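Long-range contacts in phosphoribosylformylglycinamidine synthase 2 (Thermus thermophilus, PDB 3VIU), which belongs to the AIR synthase-related proteins of the PurM-like superfamily and binds adenosine-5'-diphosphate and a magnesium ion: residues P560-L565 with L662-K667; T642-E647 with P683-G688; A553-R558 with A631-P636; R607-R612 with L675-R680. All blocks are in the same frame, centred on the assembly; numbering follows the deposited sequence.

Interaction 1. Residues P560-L565 with L662-K667; sequences PGEVLL and LFTVEK
E562 and T664 meet through their side chains. E562 runs extended beyond CG, and its OE2 lies 2.5 Å from T664 OG1. The hydroxyl would be the donor, but the bond is too short to be trusted and the place of OG1 is doubtful. The backbone N of E562 bonds to T690 OG1.

V563 is next. It forms an antiparallel hydrogen-bonded pair with V665. V563 N gives to V665 O at 3.0 Å, and V665 N returns a bond of equal length to V563 O. The same carbonyl also takes a CA-H contact from T664. The V563 and V665 side chains touch, V563 CB to V665 CG2 at 3.8 Å.

L564 faces T664 as a non-hydrogen-bonded pair. CG of L564 stands anti to the backbone N (chi1 171°), and CD1 comes to 4.0 Å from T664 CG2.

L565 closes the run in a hydrogen-bonded pair with F663. L565 N reaches F663 O at 2.8 Å, nearly straight. The return bond, F663 N to L565 O, is 3.1 Å, with the donor tilted 33° from the carbonyl plane. L565 CB approaches the F663 ring obliquely, while CD1 hangs over one ring face near the rim and also touches V665 CG2.

V563, L565 and V665 pack on helix 670-679. On the other face, L564 packs on helix 625-634. Two antiparallel strands between helix layers are part of the mixed sheet of the AIR synthase-related C-terminal domain.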
loop_
_atom_site.group_PDB
_atom_site.type_symbol
_atom_site.label_atom_id
_atom_site.label_comp_id
_atom_site.label_asym_id
_atom_site.label_seq_id
_atom_site.Cartn_x
_atom_site.Cartn_y
_atom_site.Cartn_z
ATOM N N PRO A 560 -35.277 -3.575 3.838
ATOM C CA PRO A 560 -36.176 -2.653 3.134
ATOM C C PRO A 560 -36.773 -1.607 4.082
ATOM O O PRO A 560 -36.862 -1.841 5.288
ATOM C CB PRO A 560 -37.238 -3.586 2.564
ATOM C CG PRO A 560 -37.320 -4.663 3.611
ATOM C CD PRO A 560 -35.863 -4.927 3.912
ATOM N N GLY A 561 -37.162 -0.454 3.534
ATOM C CA GLY A 561 -37.773 0.586 4.347
ATOM C C GLY A 561 -36.859 1.613 4.985
ATOM O O GLY A 561 -37.327 2.533 5.651
ATOM N N GLU A 562 -35.553 1.468 4.804
ATOM C CA GLU A 562 -34.620 2.425 5.376
ATOM C C GLU A 562 -34.561 3.655 4.483
ATOM O O GLU A 562 -34.653 3.544 3.261
ATOM C CB GLU A 562 -33.227 1.801 5.513
ATOM C CG GLU A 562 -33.113 0.803 6.663
ATOM C CD GLU A 562 -31.688 0.331 6.917
ATOM O OE1 GLU A 562 -31.442 -0.208 8.017
ATOM O OE2 GLU A 562 -30.818 0.490 6.027
ATOM N N VAL A 563 -34.437 4.830 5.089
ATOM C CA VAL A 563 -34.352 6.054 4.306
ATOM C C VAL A 563 -32.916 6.143 3.782
ATOM O O VAL A 563 -31.960 5.932 4.530
ATOM C CB VAL A 563 -34.673 7.314 5.154
ATOM C CG1 VAL A 563 -34.624 8.557 4.277
ATOM C CG2 VAL A 563 -36.049 7.180 5.799
ATOM N N LEU A 564 -32.783 6.446 2.495
ATOM C CA LEU A 564 -31.483 6.548 1.839
ATOM C C LEU A 564 -31.111 8.002 1.558
ATOM O O LEU A 564 -31.785 8.684 0.794
ATOM C CB LEU A 564 -31.512 5.740 0.531
ATOM C CG LEU A 564 -30.322 5.857 -0.437
ATOM C CD1 LEU A 564 -29.030 5.527 0.287
ATOM C CD2 LEU A 564 -30.538 4.921 -1.631
ATOM N N LEU A 565 -30.034 8.471 2.174
ATOM C CA LEU A 565 -29.587 9.850 1.992
ATOM C C LEU A 565 -28.223 9.963 1.295
ATOM O O LEU A 565 -27.489 8.983 1.152
ATOM C CB LEU A 565 -29.482 10.570 3.341
ATOM C CG LEU A 565 -30.680 10.723 4.269
ATOM C CD1 LEU A 565 -30.978 9.395 4.990
ATOM C CD2 LEU A 565 -30.356 11.804 5.292
ATOM N N LEU A 662 -23.146 8.036 0.711
ATOM C CA LEU A 662 -24.514 7.540 0.800
ATOM C C LEU A 662 -24.664 6.748 2.096
ATOM O O LEU A 662 -23.743 6.047 2.504
ATOM C CB LEU A 662 -24.819 6.607 -0.371
ATOM C CG LEU A 662 -24.873 7.185 -1.785
ATOM C CD1 LEU A 662 -24.943 6.053 -2.821
ATOM C CD2 LEU A 662 -26.084 8.087 -1.891
ATOM N N PHE A 663 -25.816 6.857 2.746
ATOM C CA PHE A 663 -26.064 6.097 3.970
ATOM C C PHE A 663 -27.555 5.999 4.252
ATOM O O PHE A 663 -28.349 6.780 3.728
ATOM C CB PHE A 663 -25.328 6.711 5.164
ATOM C CG PHE A 663 -25.952 7.965 5.695
ATOM C CD1 PHE A 663 -26.692 7.941 6.870
ATOM C CD2 PHE A 663 -25.795 9.170 5.030
ATOM C CE1 PHE A 663 -27.266 9.098 7.376
ATOM C CE2 PHE A 663 -26.363 10.327 5.525
ATOM C CZ PHE A 663 -27.102 10.291 6.702
ATOM N N THR A 664 -27.938 5.019 5.063
ATOM C CA THR A 664 -29.341 4.831 5.383
ATOM C C THR A 664 -29.595 4.942 6.881
ATOM O O THR A 664 -28.727 4.626 7.701
ATOM C CB THR A 664 -29.832 3.465 4.904
ATOM O OG1 THR A 664 -29.351 2.452 5.788
ATOM C CG2 THR A 664 -29.319 3.176 3.504
ATOM N N VAL A 665 -30.791 5.397 7.233
ATOM C CA VAL A 665 -31.180 5.556 8.630
ATOM C C VAL A 665 -32.517 4.872 8.815
ATOM O O VAL A 665 -33.252 4.660 7.850
ATOM C CB VAL A 665 -31.367 7.051 9.014
ATOM C CG1 VAL A 665 -30.082 7.805 8.811
ATOM C CG2 VAL A 665 -32.464 7.673 8.172
ATOM N N GLU A 666 -32.839 4.512 10.048
ATOM C CA GLU A 666 -34.128 3.899 10.282
ATOM C C GLU A 666 -35.108 5.069 10.254
ATOM O O GLU A 666 -34.810 6.154 10.746
ATOM C CB GLU A 666 -34.152 3.169 11.627
ATOM C CG GLU A 666 -35.434 2.387 11.902
ATOM C CD GLU A 666 -36.543 3.251 12.500
ATOM O OE1 GLU A 666 -37.693 2.763 12.602
ATOM O OE2 GLU A 666 -36.265 4.414 12.877
ATOM N N LYS A 667 -36.249 4.832 9.624
ATOM C CA LYS A 667 -37.341 5.787 9.455
ATOM C C LYS A 667 -37.500 6.845 10.560
ATOM O O LYS A 667 -37.470 8.050 10.296
ATOM C CB LYS A 667 -38.627 4.977 9.323
ATOM C CG LYS A 667 -39.752 5.606 8.553
ATOM C CD LYS A 667 -40.670 4.497 8.041
ATOM C CE LYS A 667 -41.038 3.520 9.158
ATOM N NZ LYS A 667 -41.738 2.300 8.657
#

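Interaction 2. Residues T642-E647 with P683-G688; sequences TVEVRE and PYRVLG
R646 and R685 stack their guanidinium groups. The centres are 3.6 Å apart and the planes differ by 27°. R646 reaches across with an extended chain. R685 is bent at chi2 and chi3, which turns its flat group so that NE of R646 lies over one face of it. The two NH2 atoms come to 3.2 Å, R646 to R685, as like charges without a bond.

E644 adds ionic contacts to the stack. E644 OE1 forms a salt bridge with R685 NH2 at 3.4 Å, and its hydrogen bond is weak. The same oxygen has a long ion pair with R646 NE. R685 NH1 gives a weak bond to E644 O, near the guanidinium plane, and has a stronger partner in the carboxylate of E570.

Backbone contacts lie further along the strands. E644 N bonds to L687 O at 3.0 Å. The same carbonyl receives a CA-H contact from V643, and G688 CA approaches T642 O at 3.3 Å. In strand 684-690 a classic beta bulge puts L687 and G688 opposite the single residue L564.

Apolar packing is modest. The V643 and L687 side chains run alongside each other, with CB of V643 3.8 Å from CB of L687.

Two cations share one partly exposed site. The carboxylates of E644 and E570 probably balance the two positive charges and let the groups stack. The stack is part of a salt-bridge network of E644, R646 and R685.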
loop_
_atom_site.group_PDB
_atom_site.type_symbol
_atom_site.label_atom_id
_atom_site.label_comp_id
_atom_site.label_asym_id
_atom_site.label_seq_id
_atom_site.Cartn_x
_atom_site.Cartn_y
_atom_site.Cartn_z
ATOM N N THR A 642 -35.120 2.574 -4.284
ATOM C CA THR A 642 -35.993 3.425 -5.091
ATOM C C THR A 642 -35.680 4.867 -4.714
ATOM O O THR A 642 -35.818 5.257 -3.562
ATOM C CB THR A 642 -37.490 3.138 -4.817
ATOM O OG1 THR A 642 -37.781 1.766 -5.121
ATOM C CG2 THR A 642 -38.364 4.032 -5.680
ATOM N N VAL A 643 -35.260 5.659 -5.688
ATOM C CA VAL A 643 -34.887 7.034 -5.411
ATOM C C VAL A 643 -35.219 8.001 -6.536
ATOM O O VAL A 643 -35.686 7.612 -7.598
ATOM C CB VAL A 643 -33.366 7.131 -5.166
ATOM C CG1 VAL A 643 -32.946 6.187 -4.041
ATOM C CG2 VAL A 643 -32.618 6.782 -6.442
ATOM N N GLU A 644 -34.965 9.276 -6.278
ATOM C CA GLU A 644 -35.178 10.312 -7.269
ATOM C C GLU A 644 -33.919 11.159 -7.426
ATOM O O GLU A 644 -33.364 11.645 -6.449
ATOM C CB GLU A 644 -36.314 11.247 -6.871
ATOM C CG GLU A 644 -36.365 12.479 -7.780
ATOM C CD GLU A 644 -37.062 13.659 -7.152
ATOM O OE1 GLU A 644 -36.668 14.049 -6.032
ATOM O OE2 GLU A 644 -37.996 14.202 -7.784
ATOM N N VAL A 645 -33.471 11.341 -8.657
ATOM C CA VAL A 645 -32.312 12.177 -8.900
ATOM C C VAL A 645 -32.865 13.371 -9.664
ATOM O O VAL A 645 -33.434 13.215 -10.744
ATOM C CB VAL A 645 -31.236 11.436 -9.725
ATOM C CG1 VAL A 645 -31.774 11.069 -11.087
ATOM C CG2 VAL A 645 -30.012 12.302 -9.860
ATOM N N ARG A 646 -32.710 14.559 -9.091
ATOM C CA ARG A 646 -33.239 15.780 -9.691
ATOM C C ARG A 646 -32.581 16.293 -10.953
ATOM O O ARG A 646 -33.175 17.078 -11.693
ATOM C CB ARG A 646 -33.265 16.890 -8.650
ATOM C CG ARG A 646 -34.310 16.631 -7.610
ATOM C CD ARG A 646 -34.421 17.756 -6.629
ATOM N NE ARG A 646 -35.437 17.446 -5.632
ATOM C CZ ARG A 646 -35.592 18.109 -4.495
ATOM N NH1 ARG A 646 -34.793 19.133 -4.205
ATOM N NH2 ARG A 646 -36.534 17.734 -3.646
ATOM N N GLU A 647 -31.358 15.863 -11.209
ATOM C CA GLU A 647 -30.684 16.312 -12.409
ATOM C C GLU A 647 -30.467 15.137 -13.328
ATOM O O GLU A 647 -30.024 14.076 -12.896
ATOM C CB GLU A 647 -29.341 16.927 -12.057
ATOM C CG GLU A 647 -29.435 18.089 -11.109
ATOM C CD GLU A 647 -28.083 18.477 -10.570
ATOM O OE1 GLU A 647 -27.517 17.694 -9.776
ATOM O OE2 GLU A 647 -27.584 19.559 -10.946
ATOM N N PRO A 683 -24.132 20.011 2.464
ATOM C CA PRO A 683 -25.236 19.832 1.517
ATOM C C PRO A 683 -25.614 18.364 1.605
ATOM O O PRO A 683 -24.742 17.514 1.798
ATOM C CB PRO A 683 -24.598 20.168 0.172
ATOM C CG PRO A 683 -23.449 21.079 0.535
ATOM C CD PRO A 683 -22.900 20.414 1.766
ATOM N N TYR A 684 -26.900 18.063 1.492
ATOM C CA TYR A 684 -27.351 16.678 1.564
ATOM C C TYR A 684 -28.706 16.547 0.895
ATOM O O TYR A 684 -29.347 17.549 0.567
ATOM C CB TYR A 684 -27.448 16.214 3.026
ATOM C CG TYR A 684 -28.673 16.711 3.767
ATOM C CD1 TYR A 684 -29.901 16.052 3.647
ATOM C CD2 TYR A 684 -28.613 17.843 4.576
ATOM C CE1 TYR A 684 -31.038 16.510 4.312
ATOM C CE2 TYR A 684 -29.748 18.313 5.246
ATOM C CZ TYR A 684 -30.955 17.640 5.108
ATOM O OH TYR A 684 -32.080 18.101 5.755
ATOM N N ARG A 685 -29.135 15.306 0.693
ATOM C CA ARG A 685 -30.425 15.029 0.073
ATOM C C ARG A 685 -30.985 13.682 0.485
ATOM O O ARG A 685 -30.245 12.724 0.718
ATOM C CB ARG A 685 -30.316 15.053 -1.454
ATOM C CG ARG A 685 -30.370 16.437 -2.089
ATOM C CD ARG A 685 -31.172 16.399 -3.393
ATOM N NE ARG A 685 -32.596 16.165 -3.150
ATOM C CZ ARG A 685 -33.347 15.301 -3.831
ATOM N NH1 ARG A 685 -32.823 14.568 -4.809
ATOM N NH2 ARG A 685 -34.632 15.168 -3.524
ATOM N N VAL A 686 -32.307 13.626 0.575
ATOM C CA VAL A 686 -33.009 12.401 0.911
ATOM C C VAL A 686 -33.478 11.831 -0.426
ATOM O O VAL A 686 -34.531 12.209 -0.933
ATOM C CB VAL A 686 -34.238 12.682 1.804
ATOM C CG1 VAL A 686 -34.920 11.371 2.168
ATOM C CG2 VAL A 686 -33.808 13.431 3.063
ATOM N N LEU A 687 -32.687 10.923 -0.988
ATOM C CA LEU A 687 -32.983 10.314 -2.282
ATOM C C LEU A 687 -34.191 9.391 -2.335
ATOM O O LEU A 687 -34.932 9.414 -3.321
ATOM C CB LEU A 687 -31.760 9.551 -2.790
ATOM C CG LEU A 687 -30.454 10.351 -2.831
ATOM C CD1 LEU A 687 -29.342 9.446 -3.315
ATOM C CD2 LEU A 687 -30.595 11.569 -3.732
ATOM N N GLY A 688 -34.378 8.574 -1.296
ATOM C CA GLY A 688 -35.502 7.648 -1.261
ATOM C C GLY A 688 -35.385 6.574 -0.188
ATOM O O GLY A 688 -35.003 6.863 0.949
#

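Interaction 3. Residues A553-R558 with A631-P636; sequences AEMGFR and AEMTFP
F557 and M633 form the tight part of this contact. M555 and M633 are both selenomethionines. M633 CB sits over one face of the F557 ring, 3.6 Å from its centroid and 14° off the normal, a CH-pi contact. M633 is bent at chi3, and its SE lies obliquely to the same ring at 4.5 Å from the centroid, a Met-aromatic contact. T634 CG2 meets the ring edge, 3.9 Å from F557 CE2. F557 N also gives a nearly straight bond of 2.8 Å to M633 O.

M555 CE lies against E632 of helix 625-634. The modelled approach to E632 CB, 3.2 Å, is too short to be taken literally. M633 CG lies 3.3 Å from M555 O.

The P636 side is looser and partly exposed. P636 CG lies 3.9 Å from G556 CA and 4.4 Å from M555 CG. Here a water donates to both F557 O and M633 O, so M633 O serves the backbone bond and the water together.

The contact joins the loop ahead of strand 563-567 to the C-terminal part of helix 625-634. M555, E632 and M633 touch H619 in strand 618-620. F557 lies on T664 and M633 on L662, both in strand 661-665. A631, T634 and F635 rest on helix 708-723.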
loop_
_atom_site.group_PDB
_atom_site.type_symbol
_atom_site.label_atom_id
_atom_site.label_comp_id
_atom_site.label_asym_id
_atom_site.label_seq_id
_atom_site.Cartn_x
_atom_site.Cartn_y
_atom_site.Cartn_z
ATOM N N ALA A 553 -20.067 0.127 10.044
ATOM C CA ALA A 553 -21.014 0.265 8.959
ATOM C C ALA A 553 -20.470 -0.472 7.752
ATOM O O ALA A 553 -19.264 -0.542 7.554
ATOM C CB ALA A 553 -21.221 1.738 8.622
ATOM N N GLU A 554 -21.357 -1.058 6.966
ATOM C CA GLU A 554 -20.931 -1.733 5.753
ATOM C C GLU A 554 -21.737 -1.120 4.619
ATOM O O GLU A 554 -22.718 -0.416 4.857
ATOM C CB GLU A 554 -21.113 -3.253 5.853
ATOM C CG GLU A 554 -22.474 -3.765 6.251
ATOM C CD GLU A 554 -22.462 -5.283 6.437
ATOM O OE1 GLU A 554 -22.146 -5.753 7.552
ATOM O OE2 GLU A 554 -22.746 -6.006 5.457
HETATM N N MSE A 555 -21.324 -1.373 3.389
HETATM C CA MSE A 555 -21.974 -0.777 2.234
HETATM C C MSE A 555 -23.293 -1.375 1.767
HETATM O O MSE A 555 -24.092 -0.682 1.146
HETATM C CB MSE A 555 -21.012 -0.805 1.061
HETATM C CG MSE A 555 -20.818 -2.203 0.529
HETATM SE SE MSE A 555 -19.822 -2.198 -1.101
HETATM C CE MSE A 555 -21.110 -1.287 -2.204
ATOM N N GLY A 556 -23.519 -2.652 2.041
ATOM C CA GLY A 556 -24.733 -3.287 1.562
ATOM C C GLY A 556 -26.067 -2.907 2.181
ATOM O O GLY A 556 -26.185 -2.790 3.407
ATOM N N PHE A 557 -27.077 -2.697 1.340
ATOM C CA PHE A 557 -28.399 -2.396 1.866
ATOM C C PHE A 557 -28.780 -3.673 2.601
ATOM O O PHE A 557 -28.747 -4.757 2.024
ATOM C CB PHE A 557 -29.403 -2.120 0.743
ATOM C CG PHE A 557 -29.160 -0.830 0.006
ATOM C CD1 PHE A 557 -28.812 0.329 0.695
ATOM C CD2 PHE A 557 -29.319 -0.769 -1.377
ATOM C CE1 PHE A 557 -28.628 1.530 0.021
ATOM C CE2 PHE A 557 -29.139 0.428 -2.067
ATOM C CZ PHE A 557 -28.792 1.585 -1.367
ATOM N N ARG A 558 -29.142 -3.557 3.873
ATOM C CA ARG A 558 -29.464 -4.745 4.639
ATOM C C ARG A 558 -30.929 -5.054 4.854
ATOM O O ARG A 558 -31.287 -6.205 5.122
ATOM C CB ARG A 558 -28.732 -4.697 5.982
ATOM C CG ARG A 558 -27.486 -5.576 5.994
ATOM C CD ARG A 558 -26.711 -5.480 7.296
ATOM N NE ARG A 558 -26.026 -4.200 7.431
ATOM C CZ ARG A 558 -25.180 -3.910 8.413
ATOM N NH1 ARG A 558 -24.599 -2.723 8.460
ATOM N NH2 ARG A 558 -24.917 -4.809 9.352
ATOM N N ALA A 631 -25.753 0.924 -7.284
ATOM C CA ALA A 631 -25.843 -0.483 -7.667
ATOM C C ALA A 631 -24.976 -1.393 -6.791
ATOM O O ALA A 631 -25.370 -2.513 -6.467
ATOM C CB ALA A 631 -25.469 -0.654 -9.140
ATOM N N GLU A 632 -23.798 -0.910 -6.412
ATOM C CA GLU A 632 -22.897 -1.698 -5.574
ATOM C C GLU A 632 -23.501 -2.012 -4.215
ATOM O O GLU A 632 -23.146 -3.010 -3.593
ATOM C CB GLU A 632 -21.559 -0.969 -5.385
ATOM C CG GLU A 632 -20.715 -0.904 -6.656
ATOM C CD GLU A 632 -19.401 -0.172 -6.463
ATOM O OE1 GLU A 632 -18.366 -0.669 -6.966
ATOM O OE2 GLU A 632 -19.400 0.900 -5.821
HETATM N N MSE A 633 -24.424 -1.174 -3.760
HETATM C CA MSE A 633 -25.027 -1.381 -2.452
HETATM C C MSE A 633 -26.114 -2.443 -2.432
HETATM O O MSE A 633 -26.479 -2.942 -1.374
HETATM C CB MSE A 633 -25.570 -0.059 -1.911
HETATM C CG MSE A 633 -24.486 0.979 -1.677
HETATM SE SE MSE A 633 -25.191 2.722 -1.188
HETATM C CE MSE A 633 -25.206 2.543 0.743
ATOM N N THR A 634 -26.614 -2.799 -3.607
ATOM C CA THR A 634 -27.661 -3.806 -3.713
ATOM C C THR A 634 -27.097 -5.231 -3.841
ATOM O O THR A 634 -27.807 -6.214 -3.613
ATOM C CB THR A 634 -28.528 -3.537 -4.936
ATOM O OG1 THR A 634 -27.802 -3.901 -6.112
ATOM C CG2 THR A 634 -28.888 -2.061 -5.026
ATOM N N PHE A 635 -25.822 -5.343 -4.200
ATOM C CA PHE A 635 -25.189 -6.651 -4.382
ATOM C C PHE A 635 -24.993 -7.545 -3.145
ATOM O O PHE A 635 -25.322 -8.736 -3.173
ATOM C CB PHE A 635 -23.823 -6.488 -5.062
ATOM C CG PHE A 635 -23.880 -5.817 -6.405
ATOM C CD1 PHE A 635 -25.006 -5.938 -7.221
ATOM C CD2 PHE A 635 -22.781 -5.107 -6.882
ATOM C CE1 PHE A 635 -25.035 -5.362 -8.494
ATOM C CE2 PHE A 635 -22.797 -4.526 -8.154
ATOM C CZ PHE A 635 -23.925 -4.655 -8.962
ATOM N N PRO A 636 -24.448 -6.992 -2.047
ATOM C CA PRO A 636 -24.222 -7.797 -0.843
ATOM C C PRO A 636 -25.385 -8.613 -0.275
ATOM O O PRO A 636 -25.194 -9.773 0.090
ATOM C CB PRO A 636 -23.675 -6.776 0.155
ATOM C CG PRO A 636 -22.933 -5.826 -0.727
ATOM C CD PRO A 636 -23.930 -5.627 -1.856
HETATM O O HOH W 1 -27.621 -5.270 -0.412
#

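Interaction 4. Residues R607-R612 with L675-R680; sequences RDLIQR and LLLEER
R612 and R680 bring two guanidinium groups to this contact. CD1 of L676 lies over one face of the R612 group, 3.3 Å from R612 NH1. The R680 group has its own neighbour, L676 CD2, over one face near the rim. D608 meets R680 at its edge, near the guanidinium plane. The D608 carboxylate stands steeply to that plane, at 78°. Both bonds end on D608 OD2. R680 NH1 gives a weak one at 3.0 Å, and R680 NH2 lies 2.4 Å away, too short to be taken literally. R680 is bent at chi2, which swings its group over to D608. R612 NH2 approaches R680 NH2 at 4.1 Å, with the two planes nearly perpendicular.

The leucines bury most of the surface. L609 CD1 is modelled 3.3 Å from L676 CD1. That is shorter than methyl packing allows, and the L609 torsions are unusual, so the placing of CD1 is doubtful. L609 CD2 meets L677 CD2 at 4.2 Å, their side chains crossing at about a right angle. Helices 596-611 and 670-679 run roughly antiparallel here, at 152°, and their segment axes stay 11.1 Å apart. The side chains, not the backbones, bridge the gap.

D608 holds R680 by a single oxygen, while R612 leans on L676 by its flat face. The carboxylate probably offsets the charge of R680 and eases the nearness of R612. Charge and leucine packing together join two helices of the same domain.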
loop_
_atom_site.group_PDB
_atom_site.type_symbol
_atom_site.label_atom_id
_atom_site.label_comp_id
_atom_site.label_asym_id
_atom_site.label_seq_id
_atom_site.Cartn_x
_atom_site.Cartn_y
_atom_site.Cartn_z
ATOM N N ARG A 607 -18.527 9.566 10.361
ATOM C CA ARG A 607 -18.088 8.807 11.526
ATOM C C ARG A 607 -19.020 9.096 12.713
ATOM O O ARG A 607 -19.406 8.177 13.437
ATOM C CB ARG A 607 -16.632 9.137 11.900
ATOM C CG ARG A 607 -15.609 8.700 10.849
ATOM C CD ARG A 607 -14.177 8.642 11.411
ATOM N NE ARG A 607 -13.725 9.921 11.961
ATOM C CZ ARG A 607 -13.112 10.874 11.265
ATOM N NH1 ARG A 607 -12.858 10.709 9.971
ATOM N NH2 ARG A 607 -12.760 12.001 11.869
ATOM N N ASP A 608 -19.390 10.362 12.904
ATOM C CA ASP A 608 -20.289 10.731 13.998
ATOM C C ASP A 608 -21.605 9.995 13.860
ATOM O O ASP A 608 -22.099 9.381 14.810
ATOM C CB ASP A 608 -20.572 12.232 14.003
ATOM C CG ASP A 608 -19.416 13.034 14.533
ATOM O OD1 ASP A 608 -18.598 12.467 15.296
ATOM O OD2 ASP A 608 -19.320 14.234 14.202
ATOM N N LEU A 609 -22.162 10.082 12.658
ATOM C CA LEU A 609 -23.418 9.445 12.314
ATOM C C LEU A 609 -23.407 7.965 12.699
ATOM O O LEU A 609 -24.376 7.449 13.259
ATOM C CB LEU A 609 -23.648 9.610 10.809
ATOM C CG LEU A 609 -24.923 10.265 10.266
ATOM C CD1 LEU A 609 -25.440 11.349 11.190
ATOM C CD2 LEU A 609 -24.619 10.824 8.891
ATOM N N ILE A 610 -22.300 7.291 12.418
ATOM C CA ILE A 610 -22.174 5.866 12.711
ATOM C C ILE A 610 -21.911 5.566 14.196
ATOM O O ILE A 610 -22.478 4.622 14.751
ATOM C CB ILE A 610 -21.051 5.243 11.846
ATOM C CG1 ILE A 610 -21.305 3.755 11.613
ATOM C CG2 ILE A 610 -19.707 5.419 12.529
ATOM C CD1 ILE A 610 -21.077 2.882 12.823
ATOM N N GLN A 611 -21.061 6.364 14.839
ATOM C CA GLN A 611 -20.748 6.147 16.247
ATOM C C GLN A 611 -21.970 6.389 17.129
ATOM O O GLN A 611 -22.130 5.755 18.168
ATOM C CB GLN A 611 -19.592 7.055 16.682
ATOM C CG GLN A 611 -18.340 6.894 15.816
ATOM C CD GLN A 611 -17.210 7.829 16.214
ATOM O OE1 GLN A 611 -17.422 9.027 16.428
ATOM N NE2 GLN A 611 -15.997 7.289 16.300
ATOM N N ARG A 612 -22.835 7.308 16.712
ATOM C CA ARG A 612 -24.036 7.604 17.477
ATOM C C ARG A 612 -25.124 6.588 17.167
ATOM O O ARG A 612 -26.247 6.718 17.648
ATOM C CB ARG A 612 -24.560 8.994 17.144
ATOM C CG ARG A 612 -23.635 10.119 17.512
ATOM C CD ARG A 612 -24.266 11.430 17.108
ATOM N NE ARG A 612 -23.413 12.571 17.410
ATOM C CZ ARG A 612 -23.758 13.832 17.174
ATOM N NH1 ARG A 612 -24.941 14.106 16.636
ATOM N NH2 ARG A 612 -22.920 14.818 17.467
ATOM N N LEU A 675 -30.541 16.714 11.112
ATOM C CA LEU A 675 -30.231 17.821 11.996
ATOM C C LEU A 675 -28.708 17.898 12.118
ATOM O O LEU A 675 -28.124 18.982 12.088
ATOM C CB LEU A 675 -30.884 17.579 13.362
ATOM C CG LEU A 675 -31.125 18.763 14.303
ATOM C CD1 LEU A 675 -29.812 19.253 14.887
ATOM C CD2 LEU A 675 -31.845 19.878 13.541
ATOM N N LEU A 676 -28.065 16.737 12.227
ATOM C CA LEU A 676 -26.611 16.664 12.353
ATOM C C LEU A 676 -25.904 17.230 11.115
ATOM O O LEU A 676 -25.012 18.074 11.230
ATOM C CB LEU A 676 -26.186 15.211 12.603
ATOM C CG LEU A 676 -24.697 14.850 12.726
ATOM C CD1 LEU A 676 -24.554 13.515 13.454
ATOM C CD2 LEU A 676 -24.051 14.764 11.340
ATOM N N LEU A 677 -26.307 16.778 9.932
ATOM C CA LEU A 677 -25.687 17.261 8.707
ATOM C C LEU A 677 -25.843 18.772 8.572
ATOM O O LEU A 677 -24.911 19.465 8.159
ATOM C CB LEU A 677 -26.296 16.563 7.493
ATOM C CG LEU A 677 -26.092 15.051 7.456
ATOM C CD1 LEU A 677 -26.828 14.477 6.266
ATOM C CD2 LEU A 677 -24.609 14.731 7.395
ATOM N N GLU A 678 -27.019 19.281 8.925
ATOM C CA GLU A 678 -27.278 20.714 8.847
ATOM C C GLU A 678 -26.372 21.519 9.774
ATOM O O GLU A 678 -25.857 22.565 9.387
ATOM C CB GLU A 678 -28.739 20.997 9.174
ATOM C CG GLU A 678 -29.613 21.122 7.950
ATOM C CD GLU A 678 -31.037 20.709 8.216
ATOM O OE1 GLU A 678 -31.533 20.973 9.333
ATOM O OE2 GLU A 678 -31.661 20.125 7.303
ATOM N N GLU A 679 -26.176 21.032 10.994
ATOM C CA GLU A 679 -25.322 21.724 11.954
ATOM C C GLU A 679 -23.871 21.728 11.488
ATOM O O GLU A 679 -23.037 22.440 12.048
ATOM C CB GLU A 679 -25.418 21.070 13.337
ATOM C CG GLU A 679 -26.834 21.032 13.895
ATOM C CD GLU A 679 -26.903 20.533 15.328
ATOM O OE1 GLU A 679 -26.359 19.442 15.615
ATOM O OE2 GLU A 679 -27.513 21.235 16.167
ATOM N N ARG A 680 -23.577 20.927 10.466
ATOM C CA ARG A 680 -22.231 20.846 9.910
ATOM C C ARG A 680 -22.150 21.627 8.602
ATOM O O ARG A 680 -21.122 21.605 7.927
ATOM C CB ARG A 680 -21.849 19.389 9.644
ATOM C CG ARG A 680 -21.875 18.493 10.863
ATOM C CD ARG A 680 -20.904 18.971 11.925
ATOM N NE ARG A 680 -20.984 18.146 13.126
ATOM C CZ ARG A 680 -20.600 16.873 13.193
ATOM N NH1 ARG A 680 -20.098 16.268 12.126
ATOM N NH2 ARG A 680 -20.729 16.204 14.328
#

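How the interactions relate
Interaction 1 lies at the centre of the group and touches the other three. It joins interaction 2 through L564 N to G688 O, at 2.7 Å, probably a hydrogen bond between neighbouring strands of one sheet. On one face of that sheet, L662 CD1 meets M633 SE of interaction 3 at 3.7 Å. On the other, F663 CZ meets L609 CD2 of interaction 4 at 3.4 Å. Interactions 2 and 3 do not touch; their nearest atoms are about 7 Å apart. The magnesium ion, bound by D430, N472 and D620, is about 6 Å from the E632 side chain and about 10 Å from that of L662. Interaction 3 is thus nearer the metal than interaction 1.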